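Local coordinates for ubiquitin-conjugating enzyme-like protein (Leishmania mexicana, PDB 6ZM3) that probably acts, as a catalytically inactive E2 variant of the UBE2V type, alongside a partner ubiquitin-conjugating enzyme in building ubiquitin chains, at residues I49-L62 and R121-P135. Numbering follows the deposited sequence.
Sequences IVGPPSTTFEYRIL and RKEMAQPQNRKLVQP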
loop_
_atom_site.group_PDB
_atom_site.type_symbol
_atom_site.label_atom_id
_atom_site.label_comp_id
_atom_site.label_asym_id
_atom_site.label_seq_id
_atom_site.Cartn_x
_atom_site.Cartn_y
_atom_site.Cartn_z
ATOM N N ILE B 49 7.402 8.301 -2.863
ATOM C CA ILE B 49 8.558 8.293 -3.752
ATOM C C ILE B 49 8.618 6.961 -4.493
ATOM O O ILE B 49 8.547 5.909 -3.861
ATOM C CB ILE B 49 9.855 8.484 -2.932
ATOM C CG1 ILE B 49 9.961 9.894 -2.344
ATOM C CG2 ILE B 49 11.067 8.093 -3.770
ATOM C CD1 ILE B 49 10.895 10.005 -1.130
ATOM N N VAL B 50 8.776 7.022 -5.818
ATOM C CA VAL B 50 9.105 5.877 -6.640
ATOM C C VAL B 50 10.632 5.795 -6.751
ATOM O O VAL B 50 11.292 6.708 -7.270
ATOM C CB VAL B 50 8.397 5.998 -8.008
ATOM C CG1 VAL B 50 8.654 4.812 -8.928
ATOM C CG2 VAL B 50 6.896 6.220 -7.820
ATOM N N GLY B 51 11.200 4.701 -6.225
ATOM C CA GLY B 51 12.650 4.565 -6.165
ATOM C C GLY B 51 13.257 4.727 -7.557
ATOM O O GLY B 51 12.718 4.222 -8.529
ATOM N N PRO B 52 14.353 5.507 -7.716
ATOM C CA PRO B 52 14.916 5.756 -9.046
ATOM C C PRO B 52 15.512 4.547 -9.751
ATOM O O PRO B 52 16.003 3.640 -9.088
ATOM C CB PRO B 52 16.036 6.772 -8.789
ATOM C CG PRO B 52 16.357 6.628 -7.312
ATOM C CD PRO B 52 15.064 6.211 -6.635
ATOM N N PRO B 53 15.529 4.536 -11.105
ATOM C CA PRO B 53 16.093 3.433 -11.883
ATOM C C PRO B 53 17.577 3.211 -11.600
ATOM O O PRO B 53 18.275 4.139 -11.184
ATOM C CB PRO B 53 16.017 3.913 -13.337
ATOM C CG PRO B 53 15.010 5.028 -13.333
ATOM C CD PRO B 53 15.071 5.644 -11.949
ATOM N N SER B 54 18.036 1.974 -11.840
ATOM C CA SER B 54 19.441 1.602 -11.708
ATOM C C SER B 54 19.995 1.928 -10.314
ATOM O O SER B 54 21.077 2.493 -10.151
ATOM C CB SER B 54 20.248 2.203 -12.824
ATOM O OG SER B 54 19.681 1.804 -14.061
ATOM N N THR B 55 19.218 1.539 -9.303
ATOM C CA THR B 55 19.530 1.676 -7.894
ATOM C C THR B 55 18.905 0.448 -7.231
ATOM O O THR B 55 18.135 -0.255 -7.888
ATOM C CB THR B 55 18.980 2.990 -7.315
ATOM O OG1 THR B 55 17.556 2.900 -7.191
ATOM C CG2 THR B 55 19.337 4.243 -8.097
ATOM N N THR B 56 19.241 0.195 -5.965
ATOM C CA THR B 56 18.636 -0.902 -5.216
ATOM C C THR B 56 17.282 -0.471 -4.650
ATOM O O THR B 56 16.570 -1.270 -4.050
ATOM C CB THR B 56 19.504 -1.279 -4.013
ATOM O OG1 THR B 56 19.870 -0.036 -3.414
ATOM C CG2 THR B 56 20.727 -2.076 -4.414
ATOM N N PHE B 57 16.917 0.795 -4.866
ATOM C CA PHE B 57 15.589 1.286 -4.532
ATOM C C PHE B 57 14.610 1.184 -5.710
ATOM O O PHE B 57 13.432 1.464 -5.507
ATOM C CB PHE B 57 15.657 2.751 -4.089
ATOM C CG PHE B 57 16.541 3.069 -2.906
ATOM C CD1 PHE B 57 17.893 3.345 -3.089
ATOM C CD2 PHE B 57 16.022 3.147 -1.618
ATOM C CE1 PHE B 57 18.718 3.629 -2.009
ATOM C CE2 PHE B 57 16.835 3.483 -0.542
ATOM C CZ PHE B 57 18.186 3.721 -0.737
ATOM N N GLU B 58 15.064 0.795 -6.915
ATOM C CA GLU B 58 14.360 1.106 -8.157
ATOM C C GLU B 58 12.923 0.585 -8.146
ATOM O O GLU B 58 12.683 -0.570 -7.803
ATOM C CB GLU B 58 15.086 0.625 -9.422
ATOM C CG GLU B 58 15.220 -0.881 -9.549
ATOM C CD GLU B 58 16.027 -1.355 -10.762
ATOM O OE1 GLU B 58 16.037 -2.553 -11.019
ATOM O OE2 GLU B 58 16.637 -0.514 -11.458
ATOM N N TYR B 59 12.004 1.478 -8.541
ATOM C CA TYR B 59 10.590 1.220 -8.806
ATOM C C TYR B 59 9.818 0.831 -7.542
ATOM O O TYR B 59 8.618 0.567 -7.625
ATOM C CB TYR B 59 10.348 0.270 -9.989
ATOM C CG TYR B 59 11.242 0.458 -11.191
ATOM C CD1 TYR B 59 11.320 1.680 -11.846
ATOM C CD2 TYR B 59 12.018 -0.587 -11.675
ATOM C CE1 TYR B 59 12.141 1.848 -12.953
ATOM C CE2 TYR B 59 12.861 -0.431 -12.763
ATOM C CZ TYR B 59 12.921 0.795 -13.403
ATOM O OH TYR B 59 13.754 0.961 -14.472
ATOM N N ARG B 60 10.476 0.837 -6.376
ATOM C CA ARG B 60 9.735 0.602 -5.149
ATOM C C ARG B 60 8.781 1.775 -4.930
ATOM O O ARG B 60 9.179 2.946 -5.036
ATOM C CB ARG B 60 10.622 0.443 -3.907
ATOM C CG ARG B 60 11.501 -0.809 -3.920
ATOM C CD ARG B 60 12.470 -0.906 -2.767
ATOM N NE ARG B 60 13.153 -2.203 -2.760
ATOM C CZ ARG B 60 13.461 -2.857 -1.647
ATOM N NH1 ARG B 60 13.200 -2.319 -0.474
ATOM N NH2 ARG B 60 14.044 -4.039 -1.704
ATOM N N ILE B 61 7.538 1.452 -4.528
ATOM C CA ILE B 61 6.573 2.490 -4.167
ATOM C C ILE B 61 6.731 2.787 -2.684
ATOM O O ILE B 61 6.276 2.021 -1.847
ATOM C CB ILE B 61 5.129 2.066 -4.556
ATOM C CG1 ILE B 61 5.041 1.909 -6.075
ATOM C CG2 ILE B 61 4.110 3.098 -4.080
ATOM C CD1 ILE B 61 3.865 1.095 -6.550
ATOM N N LEU B 62 7.499 3.835 -2.353
ATOM C CA LEU B 62 7.817 4.092 -0.960
ATOM C C LEU B 62 6.862 5.147 -0.397
ATOM O O LEU B 62 6.729 6.239 -0.947
ATOM C CB LEU B 62 9.291 4.533 -0.900
ATOM C CG LEU B 62 10.304 3.589 -1.556
ATOM C CD1 LEU B 62 11.683 4.231 -1.534
ATOM C CD2 LEU B 62 10.372 2.228 -0.849
ATOM N N ARG B 121 14.520 11.506 -3.160
ATOM C CA ARG B 121 14.668 10.602 -4.284
ATOM C C ARG B 121 16.043 10.715 -4.944
ATOM O O ARG B 121 16.626 9.706 -5.323
ATOM C CB ARG B 121 13.537 10.798 -5.303
ATOM C CG ARG B 121 13.449 9.656 -6.298
ATOM C CD ARG B 121 12.300 9.894 -7.249
ATOM N NE ARG B 121 12.319 9.070 -8.433
ATOM C CZ ARG B 121 12.958 9.385 -9.566
ATOM N NH1 ARG B 121 13.724 10.468 -9.652
ATOM N NH2 ARG B 121 12.866 8.582 -10.603
ATOM N N LYS B 122 16.581 11.930 -5.046
ATOM C CA LYS B 122 17.931 12.092 -5.568
ATOM C C LYS B 122 18.931 11.422 -4.619
ATOM O O LYS B 122 19.861 10.787 -5.095
ATOM C CB LYS B 122 18.282 13.578 -5.704
ATOM C CG LYS B 122 17.477 14.389 -6.715
ATOM C CD LYS B 122 18.213 15.645 -7.157
ATOM N N GLU B 123 18.712 11.517 -3.293
ATOM C CA GLU B 123 19.589 10.907 -2.294
ATOM C C GLU B 123 19.777 9.423 -2.578
ATOM O O GLU B 123 20.821 8.869 -2.252
ATOM C CB GLU B 123 19.050 11.013 -0.862
ATOM C CG GLU B 123 19.274 12.345 -0.179
ATOM C CD GLU B 123 20.685 12.637 0.313
ATOM O OE1 GLU B 123 21.594 11.798 0.090
ATOM O OE2 GLU B 123 20.882 13.708 0.914
ATOM N N MET B 124 18.744 8.787 -3.156
ATOM C CA MET B 124 18.756 7.369 -3.455
ATOM C C MET B 124 19.601 7.091 -4.695
ATOM O O MET B 124 20.080 5.976 -4.875
ATOM C CB MET B 124 17.323 6.871 -3.692
ATOM C CG MET B 124 16.462 6.966 -2.468
ATOM S SD MET B 124 14.697 6.599 -2.819
ATOM C CE MET B 124 14.008 7.009 -1.223
ATOM N N ALA B 125 19.743 8.094 -5.571
ATOM C CA ALA B 125 20.366 7.907 -6.872
ATOM C C ALA B 125 21.863 8.236 -6.801
ATOM O O ALA B 125 22.563 7.972 -7.759
ATOM C CB ALA B 125 19.710 8.811 -7.894
ATOM N N GLN B 126 22.291 8.917 -5.730
ATOM C CA GLN B 126 23.682 9.318 -5.530
ATOM C C GLN B 126 24.593 8.114 -5.761
ATOM O O GLN B 126 24.223 6.969 -5.454
ATOM C CB GLN B 126 23.924 9.813 -4.096
ATOM C CG GLN B 126 23.248 11.133 -3.754
ATOM C CD GLN B 126 23.858 12.273 -4.525
ATOM O OE1 GLN B 126 23.422 12.596 -5.627
ATOM N NE2 GLN B 126 24.900 12.867 -3.964
ATOM N N PRO B 127 25.832 8.316 -6.267
ATOM C CA PRO B 127 26.721 7.178 -6.519
ATOM C C PRO B 127 26.965 6.390 -5.229
ATOM O O PRO B 127 27.094 5.170 -5.262
ATOM C CB PRO B 127 27.980 7.824 -7.141
ATOM C CG PRO B 127 27.483 9.177 -7.641
ATOM C CD PRO B 127 26.448 9.609 -6.618
ATOM N N GLN B 128 27.008 7.086 -4.088
ATOM C CA GLN B 128 27.385 6.440 -2.842
ATOM C C GLN B 128 26.241 5.582 -2.286
ATOM O O GLN B 128 26.496 4.601 -1.595
ATOM C CB GLN B 128 27.898 7.455 -1.826
ATOM C CG GLN B 128 26.844 8.414 -1.281
ATOM C CD GLN B 128 27.169 8.798 0.147
ATOM O OE1 GLN B 128 28.333 8.874 0.539
ATOM N NE2 GLN B 128 26.149 9.037 0.957
ATOM N N ASN B 129 24.988 5.950 -2.584
ATOM C CA ASN B 129 23.844 5.387 -1.873
ATOM C C ASN B 129 23.103 4.387 -2.756
ATOM O O ASN B 129 22.366 3.548 -2.247
ATOM C CB ASN B 129 22.861 6.457 -1.384
ATOM C CG ASN B 129 23.439 7.443 -0.394
ATOM O OD1 ASN B 129 24.333 7.104 0.376
ATOM N ND2 ASN B 129 22.938 8.669 -0.392
ATOM N N ARG B 130 23.326 4.458 -4.072
ATOM C CA ARG B 130 22.565 3.702 -5.053
ATOM C C ARG B 130 22.808 2.188 -4.941
ATOM O O ARG B 130 22.192 1.407 -5.667
ATOM C CB ARG B 130 22.745 4.321 -6.450
ATOM C CG ARG B 130 23.927 3.816 -7.261
ATOM C CD ARG B 130 23.706 4.047 -8.749
ATOM N NE ARG B 130 24.144 5.374 -9.150
ATOM C CZ ARG B 130 25.029 5.656 -10.114
ATOM N NH1 ARG B 130 25.576 4.695 -10.841
ATOM N NH2 ARG B 130 25.346 6.917 -10.361
ATOM N N LYS B 131 23.679 1.762 -4.014
ATOM C CA LYS B 131 23.974 0.347 -3.903
ATOM C C LYS B 131 23.720 -0.133 -2.485
ATOM O O LYS B 131 24.007 -1.289 -2.211
ATOM C CB LYS B 131 25.426 0.026 -4.291
ATOM C CG LYS B 131 25.745 0.238 -5.762
ATOM C CD LYS B 131 27.221 0.222 -6.086
ATOM C CE LYS B 131 27.476 0.655 -7.515
ATOM N NZ LYS B 131 27.399 2.130 -7.664
ATOM N N LEU B 132 23.213 0.743 -1.601
ATOM C CA LEU B 132 22.912 0.326 -0.243
ATOM C C LEU B 132 21.904 -0.818 -0.305
ATOM O O LEU B 132 20.920 -0.743 -1.034
ATOM C CB LEU B 132 22.391 1.526 0.558
ATOM C CG LEU B 132 23.409 2.644 0.811
ATOM C CD1 LEU B 132 22.750 3.863 1.437
ATOM C CD2 LEU B 132 24.550 2.182 1.707
ATOM N N VAL B 133 22.196 -1.911 0.411
ATOM C CA VAL B 133 21.333 -3.083 0.409
ATOM C C VAL B 133 20.040 -2.660 1.098
ATOM O O VAL B 133 20.102 -2.092 2.179
ATOM C CB VAL B 133 21.984 -4.256 1.165
ATOM C CG1 VAL B 133 20.969 -5.349 1.518
ATOM C CG2 VAL B 133 23.173 -4.818 0.391
ATOM N N GLN B 134 18.896 -2.946 0.468
ATOM C CA GLN B 134 17.604 -2.533 1.005
ATOM C C GLN B 134 16.943 -3.705 1.736
ATOM O O GLN B 134 17.253 -4.872 1.462
ATOM C CB GLN B 134 16.692 -2.118 -0.151
ATOM C CG GLN B 134 17.038 -0.758 -0.749
ATOM C CD GLN B 134 17.389 0.274 0.292
ATOM O OE1 GLN B 134 16.578 0.681 1.141
ATOM N NE2 GLN B 134 18.650 0.680 0.255
ATOM N N PRO B 135 15.980 -3.461 2.658
ATOM C CA PRO B 135 15.207 -4.560 3.236
ATOM C C PRO B 135 14.310 -5.109 2.130
ATOM O O PRO B 135 14.185 -4.509 1.045
ATOM C CB PRO B 135 14.449 -3.907 4.403
ATOM C CG PRO B 135 14.348 -2.447 4.004
ATOM C CD PRO B 135 15.610 -2.150 3.211
HETATM O O HOH W 1 11.708 5.993 -10.690
HETATM O O HOH W 2 13.753 0.203 0.746
#
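With CG anti to the carbonyl carbon in both Phe57 (chi1 -58°) and Met124, the two side chains reach across to each other and meet at about a right angle. This is a Met-aromatic contact within the UBC fold, where the loop joining strands 44-50 and 61-67 packs on the end of helix 113-125 and the chain after it. Met124 CG makes a CH-pi contact over the ring centre, 3.7 Å from the Phe57 centroid, while its SD lies obliquely to the ring. The unbranched, extended thioether of Met124 carries its CE to within 3.6 Å of Leu62 CD1. Gln134 covers the opposite ring face with its amide, inclined 32° to the ring; its NE2 donates to Leu132 O and its OE1 accepts from the backbone of Asn86. Thr56 turns OG1 (chi1 45°) to Leu132 O, 2.7 Å away, while its CB and CG2 pack on the same carbonyl. The backbone N of Thr56 donates to Arg130 O from above the carbonyl plane. At the helix, the long arm of Arg121 passes Pro52, whose CB lies over the guanidinium. Arg121 NE donates to Val50 O at 2.8 Å, and Arg121 NH2 reaches Gly51 O through a water. At the far end of segment 121-135, extended Arg60 presents two N-H donors side by side: Arg60 NH1 and NH2, each 2.8 Å away, both grip Pro135 O in the guanidinium plane.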